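Local coordinates for protein choline dehydrogenase and related flavoproteins (Aspergillus oryzae, PDB 3Q9T) that oxidises formate as a flavoenzyme of the glucose-methanol-choline oxidoreductase family, with 8-formyl-FAD at its catalytic site, at residues Y204-R208 with Y340-R344; H391-V397 with T418-V424; H159-I163 with S350-E354; W112-G117 with L517-Q523. One frame throughout, in Å; residues are numbered along the deposited sequence. Where two conformers were deposited one is given.

Contact 1 of 4, residues Y204-R208 with Y340-R344; sequences YRGQR and YNKNR
G206 sits in the type I' beta turn Y204-Q207, which joins strands 195-204 and 207-208 in a hairpin, and its O accepts a 2.6 Å hydrogen bond from Y340 OH on helix 331-343. The carbonyl meets the phenol at the ring edge, in plane. With CG of Y340 anti to the backbone N (chi1 -175°), the ring reaches across to the turn. Y340 OH is also an acceptor, taking a hydrogen from a water 2.9 Å away. That water donates a second bond to Q207 OE1 at 3.0 Å. Q207 OE1 therefore has two donors, the other being R344 NE at 3.1 Å (N-H...O 160°); the amide and guanidinium planes lie only 15° apart. The turn amides of R205 and G206 are taken up by the carboxylate of E161. Y340 O accepts R344 N at 2.6 Å and, more weakly, R344 NH1. The R344 chain, bent at chi2, passes the tyrosine with CD 3.5 Å above the Y340 ring plane, offset toward its rim.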
loop_
_atom_site.group_PDB
_atom_site.type_symbol
_atom_site.label_atom_id
_atom_site.label_comp_id
_atom_site.label_asym_id
_atom_site.label_seq_id
_atom_site.Cartn_x
_atom_site.Cartn_y
_atom_site.Cartn_z
ATOM N N TYR A 204 -9.027 -30.876 -17.936
ATOM C CA TYR A 204 -9.144 -32.193 -18.553
ATOM C C TYR A 204 -8.729 -32.111 -20.006
ATOM O O TYR A 204 -9.148 -31.202 -20.734
ATOM C CB TYR A 204 -10.558 -32.759 -18.421
ATOM C CG TYR A 204 -10.706 -34.182 -18.921
ATOM C CD1 TYR A 204 -9.890 -35.197 -18.433
ATOM C CD2 TYR A 204 -11.674 -34.517 -19.865
ATOM C CE1 TYR A 204 -10.015 -36.500 -18.883
ATOM C CE2 TYR A 204 -11.811 -35.822 -20.323
ATOM C CZ TYR A 204 -10.980 -36.806 -19.824
ATOM O OH TYR A 204 -11.110 -38.100 -20.257
ATOM N N ARG A 205 -7.899 -33.062 -20.418
ATOM C CA ARG A 205 -7.269 -33.002 -21.727
ATOM C C ARG A 205 -6.763 -31.598 -21.985
ATOM O O ARG A 205 -7.046 -31.020 -23.038
ATOM C CB ARG A 205 -8.262 -33.414 -22.811
ATOM C CG ARG A 205 -8.560 -34.913 -22.836
ATOM C CD ARG A 205 -9.700 -35.201 -23.793
ATOM N NE ARG A 205 -9.395 -36.277 -24.734
ATOM C CZ ARG A 205 -8.864 -36.100 -25.942
ATOM N NH1 ARG A 205 -8.561 -34.880 -26.377
ATOM N NH2 ARG A 205 -8.631 -37.150 -26.721
ATOM N N GLY A 206 -6.039 -31.043 -21.010
ATOM C CA GLY A 206 -5.373 -29.752 -21.164
ATOM C C GLY A 206 -6.276 -28.575 -21.518
ATOM O O GLY A 206 -5.838 -27.576 -22.077
ATOM N N GLN A 207 -7.551 -28.693 -21.199
ATOM C CA GLN A 207 -8.468 -27.582 -21.382
ATOM C C GLN A 207 -9.047 -27.199 -20.031
ATOM O O GLN A 207 -9.327 -28.070 -19.214
ATOM C CB GLN A 207 -9.596 -27.966 -22.354
ATOM C CG GLN A 207 -9.151 -28.129 -23.811
ATOM C CD GLN A 207 -9.698 -27.039 -24.716
ATOM O OE1 GLN A 207 -8.996 -26.536 -25.600
ATOM N NE2 GLN A 207 -10.959 -26.664 -24.499
ATOM N N ARG A 208 -9.236 -25.902 -19.801
ATOM C CA ARG A 208 -9.885 -25.441 -18.582
ATOM C C ARG A 208 -11.361 -25.835 -18.525
ATOM O O ARG A 208 -12.067 -25.750 -19.515
ATOM C CB ARG A 208 -9.792 -23.919 -18.456
ATOM C CG ARG A 208 -10.540 -23.373 -17.230
ATOM C CD ARG A 208 -10.688 -21.845 -17.279
ATOM N NE ARG A 208 -9.417 -21.146 -17.078
ATOM C CZ ARG A 208 -8.870 -20.914 -15.882
ATOM N NH1 ARG A 208 -9.481 -21.324 -14.767
ATOM N NH2 ARG A 208 -7.726 -20.246 -15.800
ATOM N N TYR A 340 0.774 -28.301 -28.306
ATOM C CA TYR A 340 -0.500 -27.971 -27.683
ATOM C C TYR A 340 -1.475 -27.549 -28.762
ATOM O O TYR A 340 -2.647 -27.945 -28.747
ATOM C CB TYR A 340 -0.348 -26.835 -26.674
ATOM C CG TYR A 340 -1.624 -26.535 -25.911
ATOM C CD1 TYR A 340 -1.988 -27.308 -24.821
ATOM C CD2 TYR A 340 -2.463 -25.488 -26.289
ATOM C CE1 TYR A 340 -3.137 -27.054 -24.117
ATOM C CE2 TYR A 340 -3.631 -25.225 -25.597
ATOM C CZ TYR A 340 -3.956 -26.008 -24.504
ATOM O OH TYR A 340 -5.092 -25.762 -23.781
ATOM N N ASN A 341 -0.978 -26.747 -29.700
ATOM C CA ASN A 341 -1.807 -26.229 -30.775
ATOM C C ASN A 341 -2.349 -27.308 -31.696
ATOM O O ASN A 341 -3.427 -27.151 -32.277
ATOM C CB ASN A 341 -1.053 -25.175 -31.565
ATOM C CG ASN A 341 -1.103 -23.821 -30.894
ATOM O OD1 ASN A 341 -1.746 -23.660 -29.849
ATOM N ND2 ASN A 341 -0.432 -22.837 -31.483
ATOM N N LYS A 342 -1.625 -28.414 -31.817
ATOM C CA LYS A 342 -2.063 -29.445 -32.744
ATOM C C LYS A 342 -3.022 -30.437 -32.091
ATOM O O LYS A 342 -3.983 -30.873 -32.723
ATOM C CB LYS A 342 -0.878 -30.152 -33.413
ATOM C CG LYS A 342 -0.102 -31.082 -32.500
ATOM C CD LYS A 342 0.744 -32.080 -33.291
ATOM C CE LYS A 342 -0.123 -33.080 -34.058
ATOM N NZ LYS A 342 0.713 -34.022 -34.863
ATOM N N ASN A 343 -2.787 -30.774 -30.827
ATOM C CA ASN A 343 -3.658 -31.733 -30.155
ATOM C C ASN A 343 -3.867 -31.507 -28.648
ATOM O O ASN A 343 -4.312 -32.419 -27.945
ATOM C CB ASN A 343 -3.180 -33.166 -30.415
ATOM C CG ASN A 343 -2.015 -33.553 -29.538
ATOM O OD1 ASN A 343 -1.273 -32.693 -29.070
ATOM N ND2 ASN A 343 -1.854 -34.854 -29.297
ATOM N N ARG A 344 -3.539 -30.305 -28.165
ATOM C CA ARG A 344 -3.719 -29.941 -26.751
ATOM C C ARG A 344 -2.911 -30.793 -25.766
ATOM O O ARG A 344 -3.244 -30.836 -24.581
ATOM C CB ARG A 344 -5.205 -29.998 -26.340
ATOM C CG ARG A 344 -6.142 -29.127 -27.148
ATOM C CD ARG A 344 -5.725 -27.677 -27.112
ATOM N NE ARG A 344 -6.715 -26.806 -27.748
ATOM C CZ ARG A 344 -6.575 -26.235 -28.944
ATOM N NH1 ARG A 344 -5.476 -26.440 -29.664
ATOM N NH2 ARG A 344 -7.537 -25.452 -29.424
HETATM O O HOH W 1 -7.075 -24.318 -25.295
#

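Contact 2 of 4, residues H391-V397 with T418-V424; sequences HFELDFV and TVVVDLV
F392 turns CG anti to its carbonyl carbon (chi1 -68°) while V421 places CG1 anti to its backbone N (chi1 -171°), and F392 CD1 meets V421 CG1 at 3.6 Å. The same methyl lies beside L394, with V421 CG1 3.9 Å from L394 CD2. On this face the F396 and V419 side chains lie side by side, CD1 of F396 4.0 Å from CG2 of V419, and helix 454-473 covers L394 and V419. The strands are antiparallel (167° between their directions). E393-D422, D395-V420 and V397-T418 are the hydrogen-bonded pairs, each with two backbone bonds. V420 N to D395 O is 2.8 Å; D395 N to V420 O is 3.2 Å. V424 N to H391 O continues the pairing beyond the strand end. Three buried acids gather on the other face. A water donates to both D395 OD2 (2.6 Å) and D422 OD2 (2.5 Å), while R553 forms a salt bridge with D395 OD2 and gives its backbone N to E393 OE2. The E393 side chain comes within about 7 Å of the cofactor. The strands are neighbours in the large mixed sheet that, as in other glucose-methanol-choline oxidoreductases, borders the flavin site.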
loop_
_atom_site.group_PDB
_atom_site.type_symbol
_atom_site.label_atom_id
_atom_site.label_comp_id
_atom_site.label_asym_id
_atom_site.label_seq_id
_atom_site.Cartn_x
_atom_site.Cartn_y
_atom_site.Cartn_z
ATOM N N HIS A 391 -3.700 -26.718 9.396
ATOM C CA HIS A 391 -3.360 -25.314 9.597
ATOM C C HIS A 391 -3.056 -24.620 8.269
ATOM O O HIS A 391 -3.326 -23.424 8.107
ATOM C CB HIS A 391 -2.168 -25.185 10.540
ATOM C CG HIS A 391 -2.487 -25.534 11.953
ATOM N ND1 HIS A 391 -1.648 -26.289 12.742
ATOM C CD2 HIS A 391 -3.559 -25.231 12.723
ATOM C CE1 HIS A 391 -2.181 -26.426 13.944
ATOM N NE2 HIS A 391 -3.345 -25.800 13.956
ATOM N N PHE A 392 -2.500 -25.365 7.317
ATOM C CA PHE A 392 -2.104 -24.776 6.039
ATOM C C PHE A 392 -2.502 -25.606 4.845
ATOM O O PHE A 392 -2.690 -26.813 4.952
ATOM C CB PHE A 392 -0.595 -24.540 5.984
ATOM C CG PHE A 392 -0.127 -23.470 6.919
ATOM C CD1 PHE A 392 0.050 -22.169 6.461
ATOM C CD2 PHE A 392 0.104 -23.756 8.267
ATOM C CE1 PHE A 392 0.466 -21.166 7.339
ATOM C CE2 PHE A 392 0.520 -22.767 9.147
ATOM C CZ PHE A 392 0.697 -21.465 8.688
ATOM N N GLU A 393 -2.661 -24.923 3.714
ATOM C CA GLU A 393 -2.527 -25.566 2.414
ATOM C C GLU A 393 -1.206 -25.075 1.864
ATOM O O GLU A 393 -0.983 -23.862 1.745
ATOM C CB GLU A 393 -3.667 -25.215 1.450
ATOM C CG GLU A 393 -3.323 -25.544 -0.006
ATOM C CD GLU A 393 -4.520 -25.472 -0.964
ATOM O OE1 GLU A 393 -4.301 -25.570 -2.195
ATOM O OE2 GLU A 393 -5.675 -25.337 -0.502
ATOM N N LEU A 394 -0.317 -26.015 1.573
ATOM C CA LEU A 394 0.965 -25.703 0.962
ATOM C C LEU A 394 0.968 -26.115 -0.503
ATOM O O LEU A 394 0.993 -27.308 -0.831
ATOM C CB LEU A 394 2.089 -26.411 1.710
ATOM C CG LEU A 394 2.125 -26.057 3.184
ATOM C CD1 LEU A 394 3.225 -26.857 3.925
ATOM C CD2 LEU A 394 2.316 -24.548 3.325
ATOM N N ASP A 395 0.913 -25.121 -1.379
ATOM C CA ASP A 395 0.943 -25.356 -2.807
ATOM C C ASP A 395 2.350 -25.257 -3.326
ATOM O O ASP A 395 3.005 -24.223 -3.177
ATOM C CB ASP A 395 0.048 -24.353 -3.543
ATOM C CG ASP A 395 -1.365 -24.363 -3.014
ATOM O OD1 ASP A 395 -1.936 -25.478 -2.861
ATOM O OD2 ASP A 395 -1.887 -23.262 -2.720
ATOM N N PHE A 396 2.804 -26.336 -3.950
ATOM C CA PHE A 396 4.134 -26.374 -4.515
ATOM C C PHE A 396 4.088 -26.176 -6.013
ATOM O O PHE A 396 4.052 -27.138 -6.769
ATOM C CB PHE A 396 4.802 -27.689 -4.140
ATOM C CG PHE A 396 4.867 -27.905 -2.658
ATOM C CD1 PHE A 396 5.868 -27.314 -1.909
ATOM C CD2 PHE A 396 3.907 -28.665 -2.014
ATOM C CE1 PHE A 396 5.922 -27.483 -0.539
ATOM C CE2 PHE A 396 3.954 -28.842 -0.640
ATOM C CZ PHE A 396 4.960 -28.252 0.098
ATOM N N VAL A 397 4.083 -24.915 -6.436
ATOM C CA VAL A 397 3.968 -24.580 -7.852
ATOM C C VAL A 397 5.343 -24.762 -8.474
ATOM O O VAL A 397 6.322 -24.211 -7.984
ATOM C CB VAL A 397 3.489 -23.129 -8.046
ATOM C CG1 VAL A 397 3.325 -22.804 -9.510
ATOM C CG2 VAL A 397 2.187 -22.911 -7.308
ATOM N N THR A 418 7.705 -22.108 -6.641
ATOM C CA THR A 418 6.957 -21.105 -5.889
ATOM C C THR A 418 6.076 -21.801 -4.850
ATOM O O THR A 418 5.118 -22.488 -5.205
ATOM C CB THR A 418 6.073 -20.227 -6.805
ATOM O OG1 THR A 418 6.875 -19.607 -7.819
ATOM C CG2 THR A 418 5.354 -19.144 -5.988
ATOM N N VAL A 419 6.414 -21.641 -3.573
ATOM C CA VAL A 419 5.647 -22.260 -2.497
ATOM C C VAL A 419 4.621 -21.269 -1.977
ATOM O O VAL A 419 4.974 -20.192 -1.492
ATOM C CB VAL A 419 6.544 -22.675 -1.298
ATOM C CG1 VAL A 419 5.696 -23.230 -0.166
ATOM C CG2 VAL A 419 7.585 -23.682 -1.722
ATOM N N VAL A 420 3.347 -21.624 -2.076
ATOM C CA VAL A 420 2.303 -20.761 -1.562
ATOM C C VAL A 420 1.940 -21.209 -0.137
ATOM O O VAL A 420 1.361 -22.280 0.062
ATOM C CB VAL A 420 1.065 -20.763 -2.491
ATOM C CG1 VAL A 420 0.052 -19.765 -2.007
ATOM C CG2 VAL A 420 1.477 -20.432 -3.922
ATOM N N VAL A 421 2.321 -20.410 0.851
ATOM C CA VAL A 421 1.987 -20.734 2.235
ATOM C C VAL A 421 0.657 -20.063 2.597
ATOM O O VAL A 421 0.567 -18.853 2.870
ATOM C CB VAL A 421 3.137 -20.393 3.215
ATOM C CG1 VAL A 421 2.847 -20.950 4.593
ATOM C CG2 VAL A 421 4.428 -20.987 2.708
ATOM N N ASP A 422 -0.390 -20.873 2.529
ATOM C CA ASP A 422 -1.755 -20.410 2.668
ATOM C C ASP A 422 -2.284 -20.758 4.069
ATOM O O ASP A 422 -2.479 -21.931 4.380
ATOM C CB ASP A 422 -2.579 -21.102 1.583
ATOM C CG ASP A 422 -4.046 -20.758 1.637
ATOM O OD1 ASP A 422 -4.525 -20.286 2.694
ATOM O OD2 ASP A 422 -4.732 -20.993 0.615
ATOM N N LEU A 423 -2.501 -19.745 4.909
ATOM C CA LEU A 423 -3.058 -19.970 6.262
ATOM C C LEU A 423 -4.553 -20.208 6.075
ATOM O O LEU A 423 -5.329 -19.304 5.714
ATOM C CB LEU A 423 -2.835 -18.759 7.150
ATOM C CG LEU A 423 -2.771 -18.810 8.675
ATOM C CD1 LEU A 423 -3.428 -17.546 9.224
ATOM C CD2 LEU A 423 -3.395 -20.058 9.288
ATOM N N VAL A 424 -4.955 -21.440 6.306
ATOM C CA VAL A 424 -6.241 -21.910 5.844
ATOM C C VAL A 424 -7.290 -21.785 6.970
ATOM O O VAL A 424 -8.498 -21.693 6.727
ATOM C CB VAL A 424 -6.007 -23.348 5.310
ATOM C CG1 VAL A 424 -6.861 -24.349 6.006
ATOM C CG2 VAL A 424 -6.089 -23.385 3.781
HETATM O O HOH W 2 -3.697 -21.748 -1.558
#

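Contact 3 of 4, residues H159-I163 with S350-E354; sequences HAELI and SGLLE
An ST turn at S350, whose OG accepts L352 N at 3.0 Å, leads into strand 353-358 and faces the loop after strand 155-159; I163 and E354 make the direct polar link between the two. I163 N donates to E354 OE2 at 2.8 Å, nearly straight (169°), meeting the carboxylate on its syn side, 20° out of plane. A water supplies OE2 with a second hydrogen and also donates to E161 O, while S350 OG gives its hydrogen to that water, leaving the hydroxyl both donor and acceptor. The glutamate reaches the loop as an extended chain. L162 CD2 packs against E354 CD at 3.5 Å, and A160 CB against E354 CG at 3.9 Å. I163 CG1 is anti to its carbonyl carbon (chi1 -58°), which carries CD1 to 3.3 Å from S350 OG. R170 of helix 167-179 completes the grip, its NH1 bridging E354 OE1 and I163 O. On the sheet side, A160 bonds by its backbone to C199 of strand 195-204, and L352 to C398, just beyond strand 392-397.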
loop_
_atom_site.group_PDB
_atom_site.type_symbol
_atom_site.label_atom_id
_atom_site.label_comp_id
_atom_site.label_asym_id
_atom_site.label_seq_id
_atom_site.Cartn_x
_atom_site.Cartn_y
_atom_site.Cartn_z
ATOM N N HIS A 159 -7.278 -35.728 -11.493
ATOM C CA HIS A 159 -5.988 -35.505 -10.870
ATOM C C HIS A 159 -5.158 -34.781 -11.906
ATOM O O HIS A 159 -5.374 -34.969 -13.107
ATOM C CB HIS A 159 -5.328 -36.825 -10.508
ATOM C CG HIS A 159 -5.894 -37.453 -9.279
ATOM N ND1 HIS A 159 -7.020 -38.245 -9.298
ATOM C CD2 HIS A 159 -5.510 -37.371 -7.984
ATOM C CE1 HIS A 159 -7.293 -38.645 -8.068
ATOM N NE2 HIS A 159 -6.391 -38.126 -7.253
ATOM N N ALA A 160 -4.244 -33.927 -11.451
ATOM C CA ALA A 160 -3.385 -33.194 -12.374
ATOM C C ALA A 160 -2.848 -34.156 -13.431
ATOM O O ALA A 160 -2.424 -35.271 -13.107
ATOM C CB ALA A 160 -2.232 -32.526 -11.623
ATOM N N GLU A 161 -2.894 -33.733 -14.690
ATOM C CA GLU A 161 -2.297 -34.500 -15.781
ATOM C C GLU A 161 -0.803 -34.248 -15.695
ATOM O O GLU A 161 -0.314 -33.207 -16.138
ATOM C CB GLU A 161 -2.911 -34.071 -17.129
ATOM C CG GLU A 161 -4.450 -34.274 -17.125
ATOM C CD GLU A 161 -5.197 -33.717 -18.345
ATOM O OE1 GLU A 161 -6.156 -34.388 -18.805
ATOM O OE2 GLU A 161 -4.860 -32.609 -18.827
ATOM N N LEU A 162 -0.089 -35.197 -15.083
ATOM C CA LEU A 162 1.281 -34.978 -14.642
ATOM C C LEU A 162 2.249 -34.614 -15.763
ATOM O O LEU A 162 2.228 -35.228 -16.829
ATOM C CB LEU A 162 1.790 -36.196 -13.865
ATOM C CG LEU A 162 1.045 -36.389 -12.547
ATOM C CD1 LEU A 162 1.424 -37.704 -11.869
ATOM C CD2 LEU A 162 1.277 -35.187 -11.616
ATOM N N ILE A 163 3.084 -33.605 -15.519
ATOM C CA ILE A 163 4.168 -33.255 -16.439
ATOM C C ILE A 163 5.325 -34.253 -16.304
ATOM O O ILE A 163 5.877 -34.396 -15.210
ATOM C CB ILE A 163 4.742 -31.859 -16.108
ATOM C CG1 ILE A 163 3.644 -30.798 -16.179
ATOM C CG2 ILE A 163 5.893 -31.512 -17.057
ATOM C CD1 ILE A 163 4.108 -29.396 -15.769
ATOM N N SER A 350 -0.822 -27.697 -18.628
ATOM C CA SER A 350 -0.676 -27.888 -17.193
ATOM C C SER A 350 -1.042 -26.652 -16.347
ATOM O O SER A 350 -0.777 -25.506 -16.733
ATOM C CB SER A 350 0.755 -28.331 -16.870
ATOM O OG SER A 350 0.904 -28.517 -15.472
ATOM N N GLY A 351 -1.642 -26.904 -15.188
ATOM C CA GLY A 351 -1.896 -25.865 -14.200
ATOM C C GLY A 351 -0.732 -25.657 -13.239
ATOM O O GLY A 351 -0.820 -24.819 -12.336
ATOM N N LEU A 352 0.336 -26.442 -13.411
ATOM C CA LEU A 352 1.622 -26.236 -12.720
ATOM C C LEU A 352 1.618 -26.501 -11.220
ATOM O O LEU A 352 2.595 -26.223 -10.543
ATOM C CB LEU A 352 2.179 -24.829 -12.984
ATOM C CG LEU A 352 2.108 -24.364 -14.437
ATOM C CD1 LEU A 352 2.533 -22.896 -14.581
ATOM C CD2 LEU A 352 2.943 -25.272 -15.328
ATOM N N LEU A 353 0.532 -27.054 -10.705
ATOM C CA LEU A 353 0.468 -27.411 -9.305
ATOM C C LEU A 353 0.026 -28.866 -9.278
ATOM O O LEU A 353 -1.067 -29.166 -9.743
ATOM C CB LEU A 353 -0.580 -26.546 -8.606
ATOM C CG LEU A 353 -0.463 -26.241 -7.108
ATOM C CD1 LEU A 353 -1.812 -25.816 -6.522
ATOM C CD2 LEU A 353 0.167 -27.376 -6.301
ATOM N N GLU A 354 0.852 -29.767 -8.738
ATOM C CA GLU A 354 0.548 -31.211 -8.809
ATOM C C GLU A 354 0.533 -31.893 -7.454
ATOM O O GLU A 354 -0.181 -32.880 -7.258
ATOM C CB GLU A 354 1.530 -31.938 -9.731
ATOM C CG GLU A 354 1.503 -31.419 -11.171
ATOM C CD GLU A 354 2.601 -32.007 -12.030
ATOM O OE1 GLU A 354 3.620 -32.431 -11.436
ATOM O OE2 GLU A 354 2.446 -32.050 -13.282
HETATM O O HOH W 3 0.114 -30.979 -14.529
#

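Contact 4 of 4, residues W112-G117 with L517-Q523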
loop_
_atom_site.group_PDB
_atom_site.type_symbol
_atom_site.label_atom_id
_atom_site.label_comp_id
_atom_site.label_asym_id
_atom_site.label_seq_id
_atom_site.Cartn_x
_atom_site.Cartn_y
_atom_site.Cartn_z
ATOM N N TRP A 112 -21.066 -25.162 9.952
ATOM C CA TRP A 112 -22.031 -24.335 9.233
ATOM C C TRP A 112 -23.420 -24.487 9.868
ATOM O O TRP A 112 -24.293 -23.635 9.694
ATOM C CB TRP A 112 -22.098 -24.695 7.755
ATOM C CG TRP A 112 -20.880 -24.318 6.939
ATOM C CD1 TRP A 112 -19.606 -24.147 7.388
ATOM C CD2 TRP A 112 -20.842 -24.071 5.526
ATOM N NE1 TRP A 112 -18.776 -23.806 6.345
ATOM C CE2 TRP A 112 -19.511 -23.760 5.191
ATOM C CE3 TRP A 112 -21.811 -24.074 4.515
ATOM C CZ2 TRP A 112 -19.117 -23.461 3.887
ATOM C CZ3 TRP A 112 -21.420 -23.784 3.216
ATOM C CH2 TRP A 112 -20.082 -23.478 2.915
ATOM N N GLU A 113 -23.615 -25.565 10.625
ATOM C CA GLU A 113 -24.915 -25.816 11.233
ATOM C C GLU A 113 -25.426 -24.601 12.005
ATOM O O GLU A 113 -26.617 -24.308 12.007
ATOM C CB GLU A 113 -24.866 -27.026 12.168
ATOM C CG GLU A 113 -26.110 -27.129 13.036
ATOM C CD GLU A 113 -26.302 -28.498 13.648
ATOM O OE1 GLU A 113 -25.426 -29.369 13.466
ATOM O OE2 GLU A 113 -27.344 -28.710 14.305
ATOM N N GLU A 114 -24.508 -23.909 12.667
ATOM C CA GLU A 114 -24.834 -22.734 13.464
ATOM C C GLU A 114 -25.475 -21.643 12.623
ATOM O O GLU A 114 -26.179 -20.779 13.137
ATOM C CB GLU A 114 -23.566 -22.191 14.103
ATOM C CG GLU A 114 -23.773 -20.944 14.932
ATOM C CD GLU A 114 -22.458 -20.379 15.434
ATOM O OE1 GLU A 114 -21.404 -20.963 15.099
ATOM O OE2 GLU A 114 -22.475 -19.356 16.156
ATOM N N PHE A 115 -25.231 -21.689 11.319
ATOM C CA PHE A 115 -25.773 -20.681 10.427
ATOM C C PHE A 115 -26.908 -21.237 9.586
ATOM O O PHE A 115 -27.901 -20.556 9.354
ATOM C CB PHE A 115 -24.667 -20.137 9.518
ATOM C CG PHE A 115 -23.554 -19.466 10.266
ATOM C CD1 PHE A 115 -23.564 -18.093 10.469
ATOM C CD2 PHE A 115 -22.509 -20.210 10.788
ATOM C CE1 PHE A 115 -22.537 -17.480 11.158
ATOM C CE2 PHE A 115 -21.481 -19.606 11.483
ATOM C CZ PHE A 115 -21.484 -18.243 11.672
ATOM N N GLY A 116 -26.763 -22.476 9.122
ATOM C CA GLY A 116 -27.705 -23.009 8.150
ATOM C C GLY A 116 -28.535 -24.187 8.607
ATOM O O GLY A 116 -29.354 -24.703 7.839
ATOM N N GLY A 117 -28.336 -24.608 9.854
ATOM C CA GLY A 117 -29.007 -25.790 10.363
ATOM C C GLY A 117 -28.434 -27.042 9.722
ATOM O O GLY A 117 -27.455 -26.989 8.972
ATOM N N LEU A 517 -25.067 -17.061 4.744
ATOM C CA LEU A 517 -26.203 -17.850 5.160
ATOM C C LEU A 517 -26.360 -17.724 6.677
ATOM O O LEU A 517 -25.380 -17.598 7.427
ATOM C CB LEU A 517 -26.080 -19.299 4.684
ATOM C CG LEU A 517 -25.467 -20.347 5.601
ATOM C CD1 LEU A 517 -26.394 -20.546 6.751
ATOM C CD2 LEU A 517 -25.295 -21.640 4.848
ATOM N N SER A 518 -27.616 -17.721 7.111
ATOM C CA SER A 518 -27.924 -17.473 8.517
ATOM C C SER A 518 -29.358 -17.861 8.873
ATOM O O SER A 518 -30.185 -18.100 8.000
ATOM C CB SER A 518 -27.705 -15.990 8.831
ATOM O OG SER A 518 -28.614 -15.196 8.084
ATOM N N LYS A 519 -29.664 -17.874 10.163
ATOM C CA LYS A 519 -31.010 -18.225 10.600
ATOM C C LYS A 519 -31.955 -17.024 10.668
ATOM O O LYS A 519 -33.163 -17.198 10.643
ATOM C CB LYS A 519 -30.968 -18.972 11.936
ATOM C CG LYS A 519 -30.415 -20.393 11.788
ATOM C CD LYS A 519 -30.082 -21.015 13.127
ATOM C CE LYS A 519 -29.833 -22.517 12.978
ATOM N NZ LYS A 519 -29.198 -23.079 14.208
ATOM N N ASN A 520 -31.405 -15.816 10.745
ATOM C CA ASN A 520 -32.222 -14.605 10.794
ATOM C C ASN A 520 -31.364 -13.409 10.465
ATOM O O ASN A 520 -30.140 -13.513 10.430
ATOM C CB ASN A 520 -32.811 -14.404 12.189
ATOM C CG ASN A 520 -31.747 -14.400 13.248
ATOM O OD1 ASN A 520 -30.891 -13.505 13.292
ATOM N ND2 ASN A 520 -31.773 -15.410 14.103
ATOM N N ILE A 521 -32.000 -12.259 10.279
ATOM C CA ILE A 521 -31.293 -11.085 9.776
ATOM C C ILE A 521 -30.316 -10.490 10.782
ATOM O O ILE A 521 -29.471 -9.662 10.430
ATOM C CB ILE A 521 -32.285 -10.014 9.253
ATOM C CG1 ILE A 521 -31.592 -9.084 8.247
ATOM C CG2 ILE A 521 -32.944 -9.255 10.413
ATOM C CD1 ILE A 521 -32.543 -8.181 7.507
ATOM N N ASP A 522 -30.410 -10.920 12.036
ATOM C CA ASP A 522 -29.472 -10.446 13.050
ATOM C C ASP A 522 -28.183 -11.245 13.032
ATOM O O ASP A 522 -27.189 -10.858 13.652
ATOM C CB ASP A 522 -30.104 -10.463 14.444
ATOM C CG ASP A 522 -31.067 -9.306 14.652
ATOM O OD1 ASP A 522 -30.706 -8.169 14.299
ATOM O OD2 ASP A 522 -32.190 -9.531 15.148
ATOM N N GLN A 523 -28.195 -12.346 12.292
ATOM C CA GLN A 523 -27.021 -13.192 12.200
ATOM C C GLN A 523 -26.360 -13.086 10.834
ATOM O O GLN A 523 -25.141 -13.183 10.725
ATOM C CB GLN A 523 -27.389 -14.648 12.493
ATOM C CG GLN A 523 -26.199 -15.584 12.573
ATOM C CD GLN A 523 -26.617 -17.038 12.682
ATOM O OE1 GLN A 523 -27.653 -17.437 12.144
ATOM N NE2 GLN A 523 -25.820 -17.837 13.389
HETATM O O HOH W 4 -23.612 -16.841 14.776
HETATM O O HOH W 5 -27.742 -20.955 15.304
#
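W112 and L517 begin a contact that joins parts of the glucose-methanol-choline oxidoreductase fold some 400 residues apart: short helix 113-116 and the loop before strand 538-540. W112 CE3 lies 4.3 Å from L517 CD2, a doubtful contact since the leucine has two conformers. W112 O accepts both F115 N and G116 N, and E113 O accepts G117 N. E114 carries the direct polar link. Its O receives Q523 NE2 at 3.0 Å (161° at the hydrogen), the donor standing 43° above the carbonyl plane, and also takes a hydrogen from a water 2.7 Å away. That water accepts from K519 NZ; another joins E114 OE2 to Q523 NE2. The F115 ring and Q523 amide planes are 19° apart, but NE2 approaches the ring obliquely, 3.7 Å from CD1. At G117, where phi turns positive, N is 4.0 Å from K519 CE. With Q523 extended and CG anti to its backbone N, the amide oxygen is held too: K519 N donates to Q523 OE1 at 2.9 Å, nearly in line with its C=O.

Overall arrangement
Contacts 1, 2 and 3 all reach one large mixed sheet, whereas contact 4 stands apart, with its centre about 43 Å from that of contact 1 and on the opposite side of the chain's centre. Contacts 1 and 3, about 13 Å between centres, are joined through E161 of contact 3, which reaches the turn of contact 1; helix 331-343 and strand 353-358 also follow each other in sequence. Contacts 2 and 3, centres about 16 Å apart, meet where L353 packs on F396 and V397 of the neighbouring strand. Along the chain contact 1 is nested within contact 3, contact 2 follows, and contact 4 encloses all three. Contacts 2 and 3 lie nearer the flavin, and contact 4 ties early to late sequence.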